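Local structure of uncharacterized protein (Shewanella loihica PV-4, 2Q3L) at residues L30-E33 and D34-M38; G65-L68 and H69-W72. The protein is of unknown function but has a SpoIIAA-like (STAS/SEC14) fold, and may associate with membranes and bind a ligand. All blocks are in the same frame, centred on the assembly; numbering follows the deposited sequence.

Interaction 1 of 2, residues L30-E33 and D34-M38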
ATOM      1  N   LEU A  30       3.200   5.435  -2.482  1.00 49.48           N
ATOM      2  CA  LEU A  30       3.722   4.289  -3.218  1.00 47.10           C
ATOM      3  C   LEU A  30       3.464   2.999  -2.463  1.00 46.42           C
ATOM      4  O   LEU A  30       3.555   2.971  -1.224  1.00 49.01           O
ATOM      5  CB  LEU A  30       5.231   4.448  -3.465  1.00 43.73           C
ATOM      6  CG  LEU A  30       5.649   5.768  -4.126  1.00 41.57           C
ATOM      7  CD1 LEU A  30       7.166   5.695  -4.461  1.00 46.00           C
ATOM      8  CD2 LEU A  30       4.899   6.051  -5.384  1.00 44.64           C
ATOM      9  N   THR A  31       3.116   1.962  -3.229  1.00 42.36           N
ATOM     10  CA  THR A  31       2.830   0.653  -2.711  1.00 45.52           C
ATOM     11  C   THR A  31       3.855  -0.323  -3.263  1.00 46.33           C
ATOM     12  O   THR A  31       4.624  -0.000  -4.166  1.00 46.40           O
ATOM     13  CB  THR A  31       1.457   0.158  -3.161  1.00 44.51           C
ATOM     14  OG1 THR A  31       1.458   0.100  -4.579  1.00 45.67           O
ATOM     15  CG2 THR A  31       0.315   1.101  -2.686  1.00 45.25           C
ATOM     16  N   HIS A  32       3.879  -1.499  -2.662  1.00 44.37           N
ATOM     17  CA  HIS A  32       4.712  -2.575  -3.107  1.00 47.18           C
ATOM     18  C   HIS A  32       4.406  -2.994  -4.574  1.00 47.11           C
ATOM     19  O   HIS A  32       5.307  -3.327  -5.358  1.00 49.39           O
ATOM     20  CB  HIS A  32       4.494  -3.736  -2.149  1.00 45.52           C
ATOM     21  CG  HIS A  32       5.057  -5.026  -2.636  1.00 52.34           C
ATOM     22  ND1 HIS A  32       6.418  -5.240  -2.772  1.00 44.19           N
ATOM     23  CD2 HIS A  32       4.451  -6.184  -2.992  1.00 47.22           C
ATOM     24  CE1 HIS A  32       6.620  -6.471  -3.200  1.00 48.67           C
ATOM     25  NE2 HIS A  32       5.453  -7.075  -3.321  1.00 46.08           N
ATOM     26  N   GLU A  33       3.133  -2.945  -4.937  1.00 48.71           N
ATOM     27  CA  GLU A  33       2.682  -3.244  -6.280  1.00 50.13           C
ATOM     28  C   GLU A  33       3.300  -2.237  -7.251  1.00 48.73           C
ATOM     29  O   GLU A  33       3.647  -2.618  -8.343  1.00 52.46           O
ATOM     30  CB  GLU A  33       1.165  -3.245  -6.379  1.00 48.16           C
ATOM     31  CG  GLU A  33       0.477  -4.393  -5.585  1.00 53.22           C
ATOM     32  CD  GLU A  33       0.644  -4.356  -4.009  1.00 67.40           C
ATOM     33  OE1 GLU A  33       0.725  -3.248  -3.397  1.00 60.36           O
ATOM     34  OE2 GLU A  33       0.668  -5.459  -3.379  1.00 73.26           O
ATOM     35  N   ASP A  34       3.491  -0.987  -6.833  1.00 48.08           N
ATOM     36  CA  ASP A  34       4.144   0.026  -7.687  1.00 48.87           C
ATOM     37  C   ASP A  34       5.599  -0.334  -7.929  1.00 49.00           C
ATOM     38  O   ASP A  34       6.060  -0.177  -9.061  1.00 51.36           O
ATOM     39  CB  ASP A  34       4.029   1.456  -7.106  1.00 50.17           C
ATOM     40  CG  ASP A  34       2.586   1.932  -6.985  1.00 51.84           C
ATOM     41  OD1 ASP A  34       1.707   1.363  -7.673  1.00 58.07           O
ATOM     42  OD2 ASP A  34       2.333   2.840  -6.175  1.00 47.29           O
ATOM     43  N   TYR A  35       6.326  -0.764  -6.875  1.00 44.07           N
ATOM     44  CA  TYR A  35       7.718  -1.202  -7.019  1.00 45.25           C
ATOM     45  C   TYR A  35       7.809  -2.457  -7.872  1.00 48.58           C
ATOM     46  O   TYR A  35       8.744  -2.617  -8.642  1.00 49.59           O
ATOM     47  CB  TYR A  35       8.423  -1.363  -5.658  1.00 48.55           C
ATOM     48  CG  TYR A  35       8.896  -0.034  -5.141  1.00 44.85           C
ATOM     49  CD1 TYR A  35       8.030   0.818  -4.438  1.00 40.24           C
ATOM     50  CD2 TYR A  35      10.162   0.431  -5.454  1.00 52.40           C
ATOM     51  CE1 TYR A  35       8.449   2.129  -4.016  1.00 44.81           C
ATOM     52  CE2 TYR A  35      10.601   1.712  -5.019  1.00 49.06           C
ATOM     53  CZ  TYR A  35       9.726   2.546  -4.306  1.00 45.84           C
ATOM     54  OH  TYR A  35      10.150   3.777  -3.891  1.00 51.25           O
ATOM     55  N   GLU A  36       6.860  -3.360  -7.712  1.00 48.84           N
ATOM     56  CA  GLU A  36       6.790  -4.513  -8.561  1.00 52.40           C
ATOM     57  C   GLU A  36       6.594  -4.188 -10.035  1.00 51.36           C
ATOM     58  O   GLU A  36       7.199  -4.828 -10.846  1.00 51.40           O
ATOM     59  CB  GLU A  36       5.646  -5.446  -8.129  1.00 54.00           C
ATOM     60  CG  GLU A  36       5.982  -6.289  -6.975  1.00 57.63           C
ATOM     61  CD  GLU A  36       4.912  -7.330  -6.734  1.00 68.22           C
ATOM     62  OE1 GLU A  36       3.713  -6.984  -6.876  1.00 69.92           O
ATOM     63  OE2 GLU A  36       5.280  -8.487  -6.400  1.00 79.17           O
ATOM     64  N   GLN A  37       5.706  -3.251 -10.372  1.00 54.31           N
ATOM     65  CA  GLN A  37       5.491  -2.851 -11.762  1.00 55.89           C
ATOM     66  C   GLN A  37       6.729  -2.216 -12.397  1.00 55.41           C
ATOM     67  O   GLN A  37       7.006  -2.377 -13.580  1.00 55.58           O
ATOM     68  CB  GLN A  37       4.389  -1.807 -11.887  1.00 59.25           C
ATOM     69  CG  GLN A  37       2.963  -2.282 -11.704  1.00 72.14           C
ATOM     70  CD  GLN A  37       1.951  -1.099 -11.749  1.00 82.25           C
ATOM     71  OE1 GLN A  37       2.134  -0.104 -12.488  1.00 77.48           O
ATOM     72  NE2 GLN A  37       0.896  -1.208 -10.938  1.00 83.15           N
HETATM   73  N   MSE A  38       7.471  -1.494 -11.597  1.00 55.11           N
HETATM   74  CA  MSE A  38       8.633  -0.735 -12.080  1.00 53.00           C
HETATM   75  C   MSE A  38       9.945  -1.532 -12.165  1.00 52.63           C
HETATM   76  O   MSE A  38      10.888  -1.134 -12.873  1.00 51.12           O
HETATM   77  CB  MSE A  38       8.774   0.496 -11.138  1.00 50.32           C
HETATM   78  CG  MSE A  38       9.927   1.455 -11.437  1.00 53.45           C
HETATM   79 SE   MSE A  38      11.539   0.893 -10.472  0.75 54.41          SE
HETATM   80  CE  MSE A  38      11.394   1.881  -8.810  1.00 54.25           C
TER
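Glu36 CG lies over one face of the His32 imidazole, 4.0 Å from the ring centroid and offset toward the rim, a CH-pi contact one helical turn along. The carboxylate of Glu36 follows over the NE2 rim of the ring, its plane inclined 34° to it. His32 ND1 is hydrogen-bonded to Asp73, and the ring also stacks on that of His69, both on helix 68-81. At the phenol of Tyr35, Thr31 O sits at the edge, in the ring plane, 3.5 Å from CD1. Leu30 CD1 approaches the same ring obliquely, 3.8 Å from CE1, while Tyr35 OH hydrogen-bonds a bound methylpentanediol, probably from the crystallisation liquor.

The helix start itself is closed by reciprocal hydrogen bonds. Thr31 OG1, set between its own backbone N and carbonyl carbon (chi1 61°), accepts from Asp34 N at 3.2 Å. In return Asp34 OD2 takes the N-H of Thr31 at 3.2 Å, a fairly straight bond (161°) that arrives from above the carboxylate plane. OD2 is also hydrogen-bonded to His7 ND1 of strand 7-16, tying the cap to the edge of the sheet. A leucine at Asp34 would probably leave both Thr31 N and His7 ND1 without their acceptor, and the first turn less firmly fixed to strand 7-16. Regular helical bonding begins with Tyr35 N to Thr31 O, followed by Glu36 N to His32 O at 2.8 Å and Gln37 N to Glu33 O.

Thr31 as N-cap and Asp34 three residues on thus make a capping box, which opens helix 32-45 directly after strand 19-30 in a beta-alpha-beta unit of the SpoIIAA-like fold.

Interaction 2 of 2, residues G65-L68 and H69-W72; sequences GLSL and HAAW
A serine N-cap starts helix 68-81 at the end of strand 54-66, within the next beta-alpha-beta unit of the sheet. Ser67 OG accepts from Ala70 N at 3.0 Å, although the position of the hydroxyl is less certain than the rest. Its chi1 of 69° turns OG back over the first turn, where it also meets the methyl of Ala70. The backbone takes over with Ala71 N to Ser67 O at 2.9 Å and Trp72 N to Leu68 O at 3.2 Å.

Leu66, the last strand residue, packs against the first turn of the helix, with CD2 on Ala71 CA (3.7 Å) and CB near the Ala70 methyl. Leu68 CD1 stands over a face of the Trp72 indole in a CH-pi contact, 3.6 Å from CZ2. With CG trans to the backbone N (chi1 175°), the leucine runs across toward the six-membered ring. Leu68 O lies over a face of the indole too. Leu68 packs on Trp72 of the second subunit, and Trp72 on Leu68 of that subunit, so this capped strand-to-helix turn of the SpoIIAA-like fold also forms part of the dimer interface.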
ATOM      1  N   GLY A  65       4.380   9.737  -0.080  1.00 51.73           N
ATOM      2  CA  GLY A  65       5.187   8.860   0.781  1.00 49.22           C
ATOM      3  C   GLY A  65       5.249   7.432   0.281  1.00 47.53           C
ATOM      4  O   GLY A  65       4.821   7.131  -0.817  1.00 47.44           O
ATOM      5  N   LEU A  66       5.814   6.554   1.100  1.00 48.99           N
ATOM      6  CA  LEU A  66       5.928   5.140   0.776  1.00 49.13           C
ATOM      7  C   LEU A  66       5.226   4.281   1.820  1.00 45.92           C
ATOM      8  O   LEU A  66       5.357   4.550   2.991  1.00 46.66           O
ATOM      9  CB  LEU A  66       7.396   4.711   0.715  1.00 47.28           C
ATOM     10  CG  LEU A  66       8.228   5.026  -0.541  1.00 52.48           C
ATOM     11  CD1 LEU A  66       8.471   6.502  -0.710  1.00 58.37           C
ATOM     12  CD2 LEU A  66       9.522   4.308  -0.462  1.00 52.25           C
ATOM     13  N   SER A  67       4.543   3.226   1.409  1.00 45.11           N
ATOM     14  CA  SER A  67       4.023   2.270   2.381  1.00 47.56           C
ATOM     15  C   SER A  67       5.233   1.621   3.025  1.00 48.22           C
ATOM     16  O   SER A  67       6.369   1.774   2.552  1.00 48.31           O
ATOM     17  CB  SER A  67       3.179   1.175   1.734  1.00 51.02           C
ATOM     18  OG  SER A  67       3.967   0.277   0.919  1.00 48.96           O
ATOM     19  N   LEU A  68       4.983   0.870   4.084  1.00 46.16           N
ATOM     20  CA  LEU A  68       6.046   0.207   4.813  1.00 47.82           C
ATOM     21  C   LEU A  68       6.745  -0.794   3.906  1.00 48.70           C
ATOM     22  O   LEU A  68       7.990  -0.812   3.803  1.00 49.07           O
ATOM     23  CB  LEU A  68       5.463  -0.473   6.068  1.00 48.89           C
ATOM     24  CG  LEU A  68       6.371  -1.334   6.953  1.00 55.65           C
ATOM     25  CD1 LEU A  68       7.612  -0.568   7.403  1.00 63.72           C
ATOM     26  CD2 LEU A  68       5.572  -1.882   8.139  1.00 56.00           C
ATOM     27  N   HIS A  69       5.945  -1.623   3.231  1.00 45.14           N
ATOM     28  CA  HIS A  69       6.490  -2.619   2.315  1.00 45.14           C
ATOM     29  C   HIS A  69       7.270  -1.918   1.184  1.00 45.31           C
ATOM     30  O   HIS A  69       8.350  -2.364   0.831  1.00 48.69           O
ATOM     31  CB  HIS A  69       5.368  -3.489   1.755  1.00 44.08           C
ATOM     32  CG  HIS A  69       5.811  -4.777   1.135  1.00 48.74           C
ATOM     33  ND1 HIS A  69       4.916  -5.793   0.839  1.00 44.11           N
ATOM     34  CD2 HIS A  69       7.043  -5.252   0.810  1.00 45.27           C
ATOM     35  CE1 HIS A  69       5.581  -6.825   0.347  1.00 43.43           C
ATOM     36  NE2 HIS A  69       6.870  -6.531   0.340  1.00 51.11           N
ATOM     37  N   ALA A  70       6.724  -0.827   0.627  1.00 45.67           N
ATOM     38  CA  ALA A  70       7.381  -0.067  -0.418  1.00 44.92           C
ATOM     39  C   ALA A  70       8.742   0.479   0.027  1.00 49.04           C
ATOM     40  O   ALA A  70       9.701   0.424  -0.745  1.00 51.56           O
ATOM     41  CB  ALA A  70       6.520   1.040  -0.911  1.00 44.93           C
ATOM     42  N   ALA A  71       8.836   0.977   1.262  1.00 46.36           N
ATOM     43  CA  ALA A  71      10.110   1.449   1.784  1.00 47.21           C
ATOM     44  C   ALA A  71      11.161   0.329   1.789  1.00 48.72           C
ATOM     45  O   ALA A  71      12.334   0.564   1.544  1.00 52.45           O
ATOM     46  CB  ALA A  71       9.933   2.009   3.173  1.00 47.05           C
ATOM     47  N   TRP A  72      10.748  -0.883   2.106  1.00 49.16           N
ATOM     48  CA  TRP A  72      11.649  -2.014   2.044  1.00 48.93           C
ATOM     49  C   TRP A  72      12.068  -2.369   0.623  1.00 49.64           C
ATOM     50  O   TRP A  72      13.225  -2.700   0.425  1.00 51.37           O
ATOM     51  CB  TRP A  72      11.053  -3.217   2.760  1.00 50.39           C
ATOM     52  CG  TRP A  72      10.942  -2.998   4.224  1.00 52.08           C
ATOM     53  CD1 TRP A  72      11.767  -2.204   5.017  1.00 55.53           C
ATOM     54  CD2 TRP A  72      10.043  -3.635   5.115  1.00 51.55           C
ATOM     55  NE1 TRP A  72      11.389  -2.281   6.316  1.00 54.81           N
ATOM     56  CE2 TRP A  72      10.341  -3.155   6.420  1.00 57.09           C
ATOM     57  CE3 TRP A  72       9.040  -4.592   4.957  1.00 56.20           C
ATOM     58  CZ2 TRP A  72       9.657  -3.580   7.540  1.00 58.82           C
ATOM     59  CZ3 TRP A  72       8.353  -5.015   6.086  1.00 58.99           C
ATOM     60  CH2 TRP A  72       8.661  -4.505   7.355  1.00 63.29           C
TER

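How the interactions relate
Interactions 1 and 2 are successive strand-to-helix turns on neighbouring parallel strands, with centres about 9 Å apart. Backbone pairing probably joins them directly, Leu30 N to Gly65 O and Leu30 O to Ser67 N, and Tyr35 packs on Leu66 and Ala70 where the two helix starts face each other. Residues 30-38 are partly buried: their cap is two-sided, with a carboxylate that reaches strand 7-16. Residues 65-72 form a surface contact, capped from one side by a hydroxyl and otherwise largely apolar. Both meet the second subunit, interaction 1 through a long, weak ion pair of Glu33 with Lys29 of that subunit and packing of Gln37 on its Gly1, interaction 2 through leucine, histidine and tryptophan side chains.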